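Local structure of N-acetylmuramoyl-L-alanine amidase XlyA (Bacillus subtilis, 3RDR) at residues D10-P13 and N17-P20; L27-H32 and H123-A128; N77-G82 and S87-S92. The protein hydrolyses the amide link between N-acetylmuramoyl residues and L-amino acids in cell-wall glycopeptides, this chain being its zinc-binding catalytic domain. All coordinates share one frame; numbering follows the deposited sequence.

Interaction 1 of 3, residues D10-P13 and N17-P20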
ATOM      1  N   ASP A  10     -13.618  -1.545   0.828  1.00 30.26           N
ATOM      2  CA  ASP A  10     -14.191  -2.573  -0.029  1.00 30.86           C
ATOM      3  C   ASP A  10     -13.292  -3.792   0.132  1.00 30.46           C
ATOM      4  O   ASP A  10     -12.530  -4.162  -0.763  1.00 28.71           O
ATOM      5  CB  ASP A  10     -14.215  -2.075  -1.477  1.00 32.32           C
ATOM      6  CG  ASP A  10     -14.892  -3.044  -2.417  1.00 34.78           C
ATOM      7  OD1 ASP A  10     -15.815  -3.757  -1.978  1.00 35.46           O
ATOM      8  OD2 ASP A  10     -14.507  -3.081  -3.607  1.00 38.11           O
ATOM      9  N   PHE A  11     -13.403  -4.406   1.303  1.00 29.23           N
ATOM     10  CA  PHE A  11     -12.597  -5.557   1.677  1.00 29.32           C
ATOM     11  C   PHE A  11     -12.679  -6.797   0.809  1.00 29.02           C
ATOM     12  O   PHE A  11     -13.704  -7.094   0.189  1.00 28.68           O
ATOM     13  CB  PHE A  11     -12.907  -5.963   3.124  1.00 28.47           C
ATOM     14  CG  PHE A  11     -12.509  -4.934   4.151  1.00 28.14           C
ATOM     15  CD1 PHE A  11     -12.780  -5.148   5.503  1.00 26.98           C
ATOM     16  CD2 PHE A  11     -11.878  -3.750   3.773  1.00 25.36           C
ATOM     17  CE1 PHE A  11     -12.430  -4.199   6.461  1.00 25.57           C
ATOM     18  CE2 PHE A  11     -11.524  -2.795   4.719  1.00 25.55           C
ATOM     19  CZ  PHE A  11     -11.800  -3.018   6.068  1.00 27.88           C
ATOM     20  N   ILE A  12     -11.559  -7.511   0.777  1.00 26.71           N
ATOM     21  CA  ILE A  12     -11.435  -8.765   0.063  1.00 25.65           C
ATOM     22  C   ILE A  12     -12.255  -9.700   0.950  1.00 27.35           C
ATOM     23  O   ILE A  12     -12.189  -9.601   2.176  1.00 26.19           O
ATOM     24  CB  ILE A  12      -9.962  -9.225   0.047  1.00 24.24           C
ATOM     25  CG1 ILE A  12      -9.139  -8.303  -0.860  1.00 24.44           C
ATOM     26  CG2 ILE A  12      -9.867 -10.672  -0.391  1.00 23.63           C
ATOM     27  CD1 ILE A  12      -7.633  -8.452  -0.684  1.00 20.44           C
ATOM     28  N   PRO A  13     -13.042 -10.611   0.356  1.00 28.50           N
ATOM     29  CA  PRO A  13     -13.830 -11.500   1.218  1.00 29.03           C
ATOM     30  C   PRO A  13     -13.030 -12.408   2.149  1.00 28.44           C
ATOM     31  O   PRO A  13     -11.970 -12.928   1.790  1.00 27.77           O
ATOM     32  CB  PRO A  13     -14.689 -12.282   0.218  1.00 28.54           C
ATOM     33  CG  PRO A  13     -13.844 -12.295  -1.024  1.00 30.33           C
ATOM     34  CD  PRO A  13     -13.303 -10.886  -1.068  1.00 27.76           C
ATOM     35  N   ASN A  17      -7.956 -16.581  -0.837  1.00 30.17           N
ATOM     36  CA  ASN A  17      -6.543 -16.934  -0.853  1.00 29.62           C
ATOM     37  C   ASN A  17      -5.641 -15.741  -0.542  1.00 28.35           C
ATOM     38  O   ASN A  17      -4.578 -15.911   0.064  1.00 28.29           O
ATOM     39  CB  ASN A  17      -6.162 -17.537  -2.211  1.00 32.26           C
ATOM     40  CG  ASN A  17      -6.668 -18.966  -2.382  1.00 36.84           C
ATOM     41  OD1 ASN A  17      -6.659 -19.509  -3.488  1.00 40.10           O
ATOM     42  ND2 ASN A  17      -7.099 -19.584  -1.285  1.00 36.62           N
ATOM     43  N   ASN A  18      -6.045 -14.536  -0.942  1.00 24.91           N
ATOM     44  CA  ASN A  18      -5.207 -13.382  -0.652  1.00 24.69           C
ATOM     45  C   ASN A  18      -5.641 -12.589   0.577  1.00 24.26           C
ATOM     46  O   ASN A  18      -5.328 -11.408   0.710  1.00 22.87           O
ATOM     47  CB  ASN A  18      -5.064 -12.459  -1.872  1.00 22.46           C
ATOM     48  CG  ASN A  18      -6.354 -11.786  -2.263  1.00 22.18           C
ATOM     49  OD1 ASN A  18      -6.346 -10.775  -2.974  1.00 24.56           O
ATOM     50  ND2 ASN A  18      -7.469 -12.332  -1.814  1.00 19.36           N
ATOM     51  N   ARG A  19      -6.387 -13.240   1.464  1.00 23.50           N
ATOM     52  CA  ARG A  19      -6.779 -12.615   2.722  1.00 24.34           C
ATOM     53  C   ARG A  19      -6.441 -13.648   3.795  1.00 25.59           C
ATOM     54  O   ARG A  19      -7.327 -14.235   4.419  1.00 25.69           O
ATOM     55  CB  ARG A  19      -8.272 -12.259   2.771  1.00 23.19           C
ATOM     56  CG  ARG A  19      -8.643 -11.577   4.094  1.00 23.21           C
ATOM     57  CD  ARG A  19     -10.004 -10.874   4.104  1.00 22.53           C
ATOM     58  NE  ARG A  19     -10.277 -10.331   5.434  1.00 24.28           N
ATOM     59  CZ  ARG A  19     -11.384  -9.679   5.789  1.00 25.25           C
ATOM     60  NH1 ARG A  19     -12.356  -9.466   4.915  1.00 22.94           N
ATOM     61  NH2 ARG A  19     -11.522  -9.248   7.037  1.00 23.25           N
ATOM     62  N   PRO A  20      -5.137 -13.889   4.011  1.00 25.89           N
ATOM     63  CA  PRO A  20      -4.655 -14.855   5.003  1.00 25.97           C
ATOM     64  C   PRO A  20      -5.276 -14.651   6.376  1.00 26.07           C
ATOM     65  O   PRO A  20      -5.495 -15.613   7.109  1.00 26.00           O
ATOM     66  CB  PRO A  20      -3.139 -14.636   4.993  1.00 25.99           C
ATOM     67  CG  PRO A  20      -3.002 -13.198   4.574  1.00 24.92           C
ATOM     68  CD  PRO A  20      -4.018 -13.098   3.470  1.00 23.58           C
TER
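Ile-12 and Arg-19 lie near each other across a bend of the chain, their CA atoms 6.6 Å apart, with neither run in helix or strand. Both belong to the long loop that leaves edge strand 7-9 for strand 28-33 in this catalytic domain of T7 lysozyme fold. One hydrogen bond joins the two runs: Arg-19 NH1 donates to Ile-12 O at 2.7 Å, with an N-H...O angle of 154°. The carbonyl is met almost head-on, and the oxygen lies near the guanidinium plane, at its edge. Arg-19 gets there by stretching out fully: CG stands anti to the backbone N (chi1 -179°) and the chain runs straight on to NE, the arginine and the Ile-12 side chain lying alongside each other head to tail. On the way CB passes Ile-12 CG2 at 3.9 Å and CD passes Pro-13 O at 3.7 Å. The guanidinium has a second partner, since NE makes a salt bridge to Glu-76, which should help fix its rotation. The side chain of Ile-12 meanwhile turns to Asn-18, laying CG2 and CD1 against the amide group, while Leu-50 of helix 43-50 and Leu-72 pack around it. Asn-18 also ties its backbone O to Ser-58 OG. At the other end of the contact, Phe-11 comes up to the arginine with its CB, 4.0 Å from Arg-19 NH1.

Interaction 2 of 3, residues L27-H32 and H123-A128; sequences LYITVH and HNISLA. With ZN (zinc ion), chain B.
A single side chain, Ile-125, makes the whole contact from its side, and much of what it touches on strand 28-32 and the residue before it is backbone carbonyl. Its CG2 rests on Leu-27 O at 3.6 Å, and CD1 lies 3.9 Å from Tyr-28 O. The first torsion (chi1 -63°) swings CG1 away from the residue's own carbonyl, and the extended chi2 carries CD1 onward to the one hydrophobic partner, Ile-29. There CD1 meets Ile-29 CG1 at 3.9 Å and Ile-29 CD1 at 4.1 Å, the two branched chains lying at a slant to each other. The link is thus apolar packing, with no polar bond between the two segments. At the far end of the same strand His-32 binds the zinc ion through ND1 at 2.2 Å, and His-133 and Cys-141 also bind the metal. Ile-125 itself sits in the loop that leads from helix 105-122 to strand 130-132. That loop packs over the beginning of strand 28-33, while Ile-29 also packs on Leu-119 and Met-120 of the helix and on Ile-95 of strand 92-97, and its backbone pairs with Asn-129 and with Val-131 of edge strand 130-132.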
ATOM      1  N   LEU A  27       3.858  -2.311  12.892  1.00 25.36           N
ATOM      2  CA  LEU A  27       4.978  -1.536  13.413  1.00 25.77           C
ATOM      3  C   LEU A  27       5.648  -0.789  12.255  1.00 26.22           C
ATOM      4  O   LEU A  27       6.503   0.077  12.473  1.00 25.52           O
ATOM      5  CB  LEU A  27       5.998  -2.468  14.071  1.00 24.97           C
ATOM      6  CG  LEU A  27       5.490  -3.381  15.192  1.00 27.98           C
ATOM      7  CD1 LEU A  27       6.614  -4.310  15.643  1.00 26.49           C
ATOM      8  CD2 LEU A  27       4.984  -2.534  16.356  1.00 25.83           C
ATOM      9  N   TYR A  28       5.258  -1.135  11.029  1.00 24.75           N
ATOM     10  CA  TYR A  28       5.821  -0.516   9.830  1.00 25.83           C
ATOM     11  C   TYR A  28       4.753  -0.174   8.799  1.00 25.55           C
ATOM     12  O   TYR A  28       3.604  -0.618   8.889  1.00 22.90           O
ATOM     13  CB  TYR A  28       6.819  -1.463   9.155  1.00 26.32           C
ATOM     14  CG  TYR A  28       7.957  -1.937  10.026  1.00 31.41           C
ATOM     15  CD1 TYR A  28       9.164  -1.236  10.078  1.00 32.74           C
ATOM     16  CD2 TYR A  28       7.837  -3.099  10.785  1.00 30.91           C
ATOM     17  CE1 TYR A  28      10.227  -1.688  10.865  1.00 35.08           C
ATOM     18  CE2 TYR A  28       8.889  -3.557  11.577  1.00 35.55           C
ATOM     19  CZ  TYR A  28      10.081  -2.849  11.610  1.00 35.64           C
ATOM     20  OH  TYR A  28      11.127  -3.315  12.373  1.00 40.08           O
ATOM     21  N   ILE A  29       5.165   0.617   7.814  1.00 25.56           N
ATOM     22  CA  ILE A  29       4.320   1.017   6.699  1.00 23.95           C
ATOM     23  C   ILE A  29       5.194   0.807   5.464  1.00 23.83           C
ATOM     24  O   ILE A  29       6.256   1.420   5.328  1.00 23.51           O
ATOM     25  CB  ILE A  29       3.893   2.488   6.818  1.00 25.82           C
ATOM     26  CG1 ILE A  29       2.962   2.648   8.024  1.00 26.00           C
ATOM     27  CG2 ILE A  29       3.184   2.940   5.546  1.00 25.16           C
ATOM     28  CD1 ILE A  29       2.582   4.092   8.334  1.00 24.96           C
ATOM     29  N   THR A  30       4.755  -0.091   4.585  1.00 22.37           N
ATOM     30  CA  THR A  30       5.494  -0.429   3.375  1.00 20.50           C
ATOM     31  C   THR A  30       4.877   0.204   2.124  1.00 22.13           C
ATOM     32  O   THR A  30       3.700   0.007   1.829  1.00 22.63           O
ATOM     33  CB  THR A  30       5.561  -1.958   3.209  1.00 19.27           C
ATOM     34  OG1 THR A  30       6.154  -2.532   4.385  1.00 19.78           O
ATOM     35  CG2 THR A  30       6.403  -2.341   1.995  1.00 19.60           C
ATOM     36  N   VAL A  31       5.689   0.953   1.381  1.00 22.17           N
ATOM     37  CA  VAL A  31       5.222   1.646   0.175  1.00 21.64           C
ATOM     38  C   VAL A  31       5.567   0.940  -1.130  1.00 19.68           C
ATOM     39  O   VAL A  31       6.690   0.477  -1.317  1.00 19.64           O
ATOM     40  CB  VAL A  31       5.803   3.077   0.122  1.00 22.45           C
ATOM     41  CG1 VAL A  31       5.272   3.820  -1.104  1.00 21.76           C
ATOM     42  CG2 VAL A  31       5.450   3.819   1.400  1.00 20.51           C
ATOM     43  N   HIS A  32       4.586   0.879  -2.032  1.00 19.03           N
ATOM     44  CA  HIS A  32       4.739   0.243  -3.340  1.00 19.41           C
ATOM     45  C   HIS A  32       4.272   1.196  -4.447  1.00 20.01           C
ATOM     46  O   HIS A  32       3.652   2.224  -4.182  1.00 20.37           O
ATOM     47  CB  HIS A  32       3.851  -1.008  -3.461  1.00 19.35           C
ATOM     48  CG  HIS A  32       4.030  -2.021  -2.371  1.00 20.53           C
ATOM     49  ND1 HIS A  32       4.745  -3.185  -2.549  1.00 18.00           N
ATOM     50  CD2 HIS A  32       3.518  -2.085  -1.119  1.00 19.58           C
ATOM     51  CE1 HIS A  32       4.664  -3.925  -1.458  1.00 16.66           C
ATOM     52  NE2 HIS A  32       3.923  -3.280  -0.575  1.00 18.33           N
ATOM     53  N   HIS A 123      -1.364   4.775  14.640  1.00 37.73           N
ATOM     54  CA  HIS A 123      -0.801   3.482  15.017  1.00 37.91           C
ATOM     55  C   HIS A 123       0.561   3.622  15.682  1.00 37.77           C
ATOM     56  O   HIS A 123       1.289   2.642  15.869  1.00 37.96           O
ATOM     57  CB  HIS A 123      -0.707   2.595  13.776  1.00 37.14           C
ATOM     58  CG  HIS A 123      -2.035   2.329  13.138  1.00 36.23           C
ATOM     59  ND1 HIS A 123      -2.912   1.380  13.615  1.00 36.80           N
ATOM     60  CD2 HIS A 123      -2.665   2.937  12.105  1.00 35.40           C
ATOM     61  CE1 HIS A 123      -4.026   1.415  12.905  1.00 36.60           C
ATOM     62  NE2 HIS A 123      -3.902   2.352  11.983  1.00 35.74           N
ATOM     63  N   ASN A 124       0.895   4.852  16.047  1.00 37.79           N
ATOM     64  CA  ASN A 124       2.158   5.139  16.704  1.00 39.12           C
ATOM     65  C   ASN A 124       3.344   4.521  15.964  1.00 38.63           C
ATOM     66  O   ASN A 124       4.150   3.794  16.546  1.00 38.76           O
ATOM     67  CB  ASN A 124       2.112   4.635  18.148  1.00 42.27           C
ATOM     68  CG  ASN A 124       3.246   5.178  18.984  1.00 45.19           C
ATOM     69  OD1 ASN A 124       3.521   6.379  18.965  1.00 47.49           O
ATOM     70  ND2 ASN A 124       3.908   4.300  19.731  1.00 46.06           N
ATOM     71  N   ILE A 125       3.441   4.825  14.673  1.00 37.58           N
ATOM     72  CA  ILE A 125       4.524   4.324  13.835  1.00 35.52           C
ATOM     73  C   ILE A 125       5.411   5.508  13.468  1.00 35.59           C
ATOM     74  O   ILE A 125       4.918   6.535  12.999  1.00 35.17           O
ATOM     75  CB  ILE A 125       3.963   3.673  12.550  1.00 34.95           C
ATOM     76  CG1 ILE A 125       3.108   2.458  12.923  1.00 33.92           C
ATOM     77  CG2 ILE A 125       5.103   3.271  11.624  1.00 33.50           C
ATOM     78  CD1 ILE A 125       2.400   1.813  11.757  1.00 33.18           C
ATOM     79  N   SER A 126       6.716   5.365  13.680  1.00 35.71           N
ATOM     80  CA  SER A 126       7.654   6.445  13.397  1.00 36.59           C
ATOM     81  C   SER A 126       8.005   6.561  11.921  1.00 36.65           C
ATOM     82  O   SER A 126       7.852   5.609  11.156  1.00 36.14           O
ATOM     83  CB  SER A 126       8.939   6.259  14.208  1.00 35.59           C
ATOM     84  OG  SER A 126       9.722   5.198  13.692  1.00 37.39           O
ATOM     85  N   LEU A 127       8.488   7.739  11.536  1.00 35.99           N
ATOM     86  CA  LEU A 127       8.874   8.004  10.157  1.00 34.27           C
ATOM     87  C   LEU A 127       9.959   7.036   9.709  1.00 33.39           C
ATOM     88  O   LEU A 127       9.981   6.601   8.553  1.00 34.26           O
ATOM     89  CB  LEU A 127       9.387   9.439  10.011  1.00 35.38           C
ATOM     90  CG  LEU A 127       9.788   9.834   8.584  1.00 35.89           C
ATOM     91  CD1 LEU A 127       8.537  10.002   7.730  1.00 33.50           C
ATOM     92  CD2 LEU A 127      10.592  11.123   8.609  1.00 35.53           C
ATOM     93  N   ALA A 128      10.867   6.707  10.621  1.00 30.40           N
ATOM     94  CA  ALA A 128      11.951   5.785  10.314  1.00 29.27           C
ATOM     95  C   ALA A 128      11.400   4.417   9.904  1.00 28.87           C
ATOM     96  O   ALA A 128      12.045   3.675   9.163  1.00 28.08           O
ATOM     97  CB  ALA A 128      12.876   5.635  11.528  1.00 29.30           C
TER
HETATM   98 ZN    ZN B 190       6.149  -3.658  -4.212  1.00 33.73          ZN

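Interaction 3 of 3, residues N77-G82 and S87-S92; sequences NGWHAG and SGNRAS
Asn-89, on the short helix 87-90, reaches across to loop 77-82, meets it along its length and is held at its tip. Its CB lies 3.8 Å from Gly-78 O and beside Trp-79 CE3. With chi1 at -79° the side chain leaves on the side of its own backbone N, which brings CG to 3.8 Å from Trp-79 CE3 and the amide to the edge of the indole, the two planes 81° apart. At the tip, OD1 accepts two backbone hydrogen bonds, from His-80 N at 2.8 Å and from Ala-81 N at 2.7 Å. The donors come from opposite faces of the amide plane, each tilted about 30° from it, and the doubly held oxygen also lies over one face of the His-80 ring, toward its rim. ND2, the other branch, bonds Gly-84 O and a water that Gly-82 N reaches weakly. Asn-89 thereby pins the loop at His-80 and Ala-81; His-80 ND1 is hydrogen-bonded to zinc ligand His-32 NE2, and in this T7 lysozyme-like amidase fold the His-80 side chain lies about 6 Å from the metal, in its second shell. A water bonds the other ring nitrogen, NE2, and Gly-78 N, while donating hydrogen bonds to Asn-89 O and Ser-92 O. Ala-81 CB comes within 3.4 Å of Gly-88 C, a close fit that leaves no space for a side chain on Gly-88. Farther out, the bend of Arg-90 at chi2 puts CD 3.7 Å from Asn-77 ND2, and a second bend at chi3 leads to the guanidinium, which makes a cation-pi contact with Tyr-22. Asn-77 turns its OD1 to Tyr-22 N.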
ATOM      1  N   ASN A  77      -2.905  -9.038   8.252  1.00 20.52           N
ATOM      2  CA  ASN A  77      -1.758  -8.893   7.356  1.00 21.45           C
ATOM      3  C   ASN A  77      -2.153  -9.108   5.900  1.00 19.83           C
ATOM      4  O   ASN A  77      -3.261  -9.557   5.593  1.00 20.07           O
ATOM      5  CB  ASN A  77      -0.670  -9.915   7.703  1.00 19.67           C
ATOM      6  CG  ASN A  77      -0.983 -11.303   7.163  1.00 23.23           C
ATOM      7  OD1 ASN A  77      -1.985 -11.920   7.536  1.00 20.55           O
ATOM      8  ND2 ASN A  77      -0.129 -11.798   6.269  1.00 19.86           N
ATOM      9  N   GLY A  78      -1.229  -8.782   5.007  1.00 21.32           N
ATOM     10  CA  GLY A  78      -1.451  -8.977   3.588  1.00 19.55           C
ATOM     11  C   GLY A  78      -0.212  -9.678   3.069  1.00 19.47           C
ATOM     12  O   GLY A  78       0.764  -9.797   3.799  1.00 18.26           O
ATOM     13  N   TRP A  79      -0.249 -10.167   1.836  1.00 21.17           N
ATOM     14  CA  TRP A  79       0.914 -10.824   1.234  1.00 22.78           C
ATOM     15  C   TRP A  79       1.439  -9.839   0.193  1.00 22.53           C
ATOM     16  O   TRP A  79       0.908  -9.780  -0.913  1.00 22.81           O
ATOM     17  CB  TRP A  79       0.497 -12.119   0.533  1.00 22.59           C
ATOM     18  CG  TRP A  79       0.033 -13.223   1.445  1.00 23.97           C
ATOM     19  CD1 TRP A  79      -1.030 -14.055   1.237  1.00 23.63           C
ATOM     20  CD2 TRP A  79       0.655 -13.664   2.661  1.00 22.67           C
ATOM     21  NE1 TRP A  79      -1.107 -14.986   2.241  1.00 24.04           N
ATOM     22  CE2 TRP A  79      -0.087 -14.772   3.129  1.00 23.71           C
ATOM     23  CE3 TRP A  79       1.767 -13.234   3.399  1.00 22.64           C
ATOM     24  CZ2 TRP A  79       0.243 -15.456   4.303  1.00 23.78           C
ATOM     25  CZ3 TRP A  79       2.098 -13.912   4.564  1.00 24.25           C
ATOM     26  CH2 TRP A  79       1.336 -15.014   5.007  1.00 26.34           C
ATOM     27  N   HIS A  80       2.476  -9.073   0.528  1.00 22.21           N
ATOM     28  CA  HIS A  80       2.978  -8.079  -0.418  1.00 23.77           C
ATOM     29  C   HIS A  80       4.459  -7.732  -0.328  1.00 24.51           C
ATOM     30  O   HIS A  80       5.036  -7.260  -1.307  1.00 24.55           O
ATOM     31  CB  HIS A  80       2.171  -6.791  -0.252  1.00 22.83           C
ATOM     32  CG  HIS A  80       2.249  -6.216   1.128  1.00 22.18           C
ATOM     33  ND1 HIS A  80       3.219  -5.311   1.504  1.00 22.56           N
ATOM     34  CD2 HIS A  80       1.530  -6.480   2.246  1.00 21.66           C
ATOM     35  CE1 HIS A  80       3.096  -5.046   2.794  1.00 21.73           C
ATOM     36  NE2 HIS A  80       2.078  -5.743   3.266  1.00 20.92           N
ATOM     37  N   ALA A  81       5.068  -7.962   0.833  1.00 24.72           N
ATOM     38  CA  ALA A  81       6.472  -7.622   1.053  1.00 26.12           C
ATOM     39  C   ALA A  81       7.485  -8.643   0.538  1.00 27.92           C
ATOM     40  O   ALA A  81       8.661  -8.321   0.374  1.00 28.01           O
ATOM     41  CB  ALA A  81       6.707  -7.358   2.539  1.00 25.32           C
ATOM     42  N   GLY A  82       7.033  -9.872   0.299  1.00 29.24           N
ATOM     43  CA  GLY A  82       7.922 -10.903  -0.206  1.00 29.10           C
ATOM     44  C   GLY A  82       8.958 -11.428   0.771  1.00 30.46           C
ATOM     45  O   GLY A  82       9.992 -11.952   0.354  1.00 30.30           O
ATOM     46  N   SER A  87       8.562  -9.272   9.148  1.00 24.24           N
ATOM     47  CA  SER A  87       7.801  -8.079   9.506  1.00 24.71           C
ATOM     48  C   SER A  87       7.134  -7.341   8.351  1.00 24.05           C
ATOM     49  O   SER A  87       6.159  -6.620   8.558  1.00 22.90           O
ATOM     50  CB  SER A  87       8.697  -7.114  10.281  1.00 24.75           C
ATOM     51  OG  SER A  87       9.146  -7.716  11.481  1.00 28.45           O
ATOM     52  N   GLY A  88       7.662  -7.504   7.142  1.00 24.41           N
ATOM     53  CA  GLY A  88       7.065  -6.834   6.001  1.00 22.49           C
ATOM     54  C   GLY A  88       5.640  -7.318   5.818  1.00 22.94           C
ATOM     55  O   GLY A  88       4.690  -6.534   5.807  1.00 21.42           O
ATOM     56  N   ASN A  89       5.489  -8.628   5.681  1.00 22.28           N
ATOM     57  CA  ASN A  89       4.167  -9.209   5.514  1.00 22.88           C
ATOM     58  C   ASN A  89       3.357  -9.282   6.806  1.00 23.23           C
ATOM     59  O   ASN A  89       2.170  -8.959   6.812  1.00 23.97           O
ATOM     60  CB  ASN A  89       4.267 -10.613   4.921  1.00 20.86           C
ATOM     61  CG  ASN A  89       4.494 -10.598   3.421  1.00 22.61           C
ATOM     62  OD1 ASN A  89       4.082  -9.666   2.726  1.00 23.17           O
ATOM     63  ND2 ASN A  89       5.127 -11.643   2.910  1.00 19.86           N
ATOM     64  N   ARG A  90       4.000  -9.682   7.899  1.00 23.25           N
ATOM     65  CA  ARG A  90       3.301  -9.853   9.173  1.00 23.98           C
ATOM     66  C   ARG A  90       3.249  -8.677  10.144  1.00 24.29           C
ATOM     67  O   ARG A  90       2.575  -8.761  11.171  1.00 24.11           O
ATOM     68  CB  ARG A  90       3.870 -11.080   9.896  1.00 23.03           C
ATOM     69  CG  ARG A  90       3.765 -12.384   9.086  1.00 23.57           C
ATOM     70  CD  ARG A  90       2.314 -12.831   8.910  1.00 22.48           C
ATOM     71  NE  ARG A  90       1.681 -13.183  10.180  1.00 24.69           N
ATOM     72  CZ  ARG A  90       1.835 -14.353  10.803  1.00 25.52           C
ATOM     73  NH1 ARG A  90       2.599 -15.303  10.277  1.00 21.92           N
ATOM     74  NH2 ARG A  90       1.234 -14.570  11.967  1.00 22.12           N
ATOM     75  N   ALA A  91       3.938  -7.581   9.840  1.00 23.66           N
ATOM     76  CA  ALA A  91       3.914  -6.439  10.753  1.00 23.74           C
ATOM     77  C   ALA A  91       3.950  -5.076  10.078  1.00 23.51           C
ATOM     78  O   ALA A  91       4.508  -4.126  10.628  1.00 25.30           O
ATOM     79  CB  ALA A  91       5.069  -6.545  11.759  1.00 23.38           C
ATOM     80  N   SER A  92       3.373  -4.963   8.888  1.00 21.65           N
ATOM     81  CA  SER A  92       3.357  -3.666   8.227  1.00 21.40           C
ATOM     82  C   SER A  92       2.101  -3.473   7.406  1.00 20.29           C
ATOM     83  O   SER A  92       1.459  -4.438   6.984  1.00 19.05           O
ATOM     84  CB  SER A  92       4.592  -3.480   7.327  1.00 20.91           C
ATOM     85  OG  SER A  92       4.403  -4.025   6.028  1.00 21.21           O
TER
HETATM   86  O   HOH W   1       1.011  -6.881   5.815  1.00 19.23           O
HETATM   87  O   HOH W   2       4.814 -11.903  -0.255  1.00 27.34           O

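How the interactions relate
Along the chain interaction 1 closes first, in the loop between strands 7-9 and 28-33; interaction 2 then encloses about two thirds of the modelled chain, and interaction 3 is nested within it. Interactions 2 and 3, with centres 12 Å apart, meet at the sheet: Thr-30 OG1 lies 2.8 Å from Ser-92 OG, a probable hydrogen bond, and strand 28-33 runs beside strand 92-97. Segment 27-32 ends in zinc ligand His-32, and interaction 3 holds His-80 behind it. Interaction 1 is peripheral, about 22 Å from interaction 2 between centres, but it touches interaction 3 where Pro-20 packs on Asn-77 and Trp-79, connecting the outer loop to the inner one.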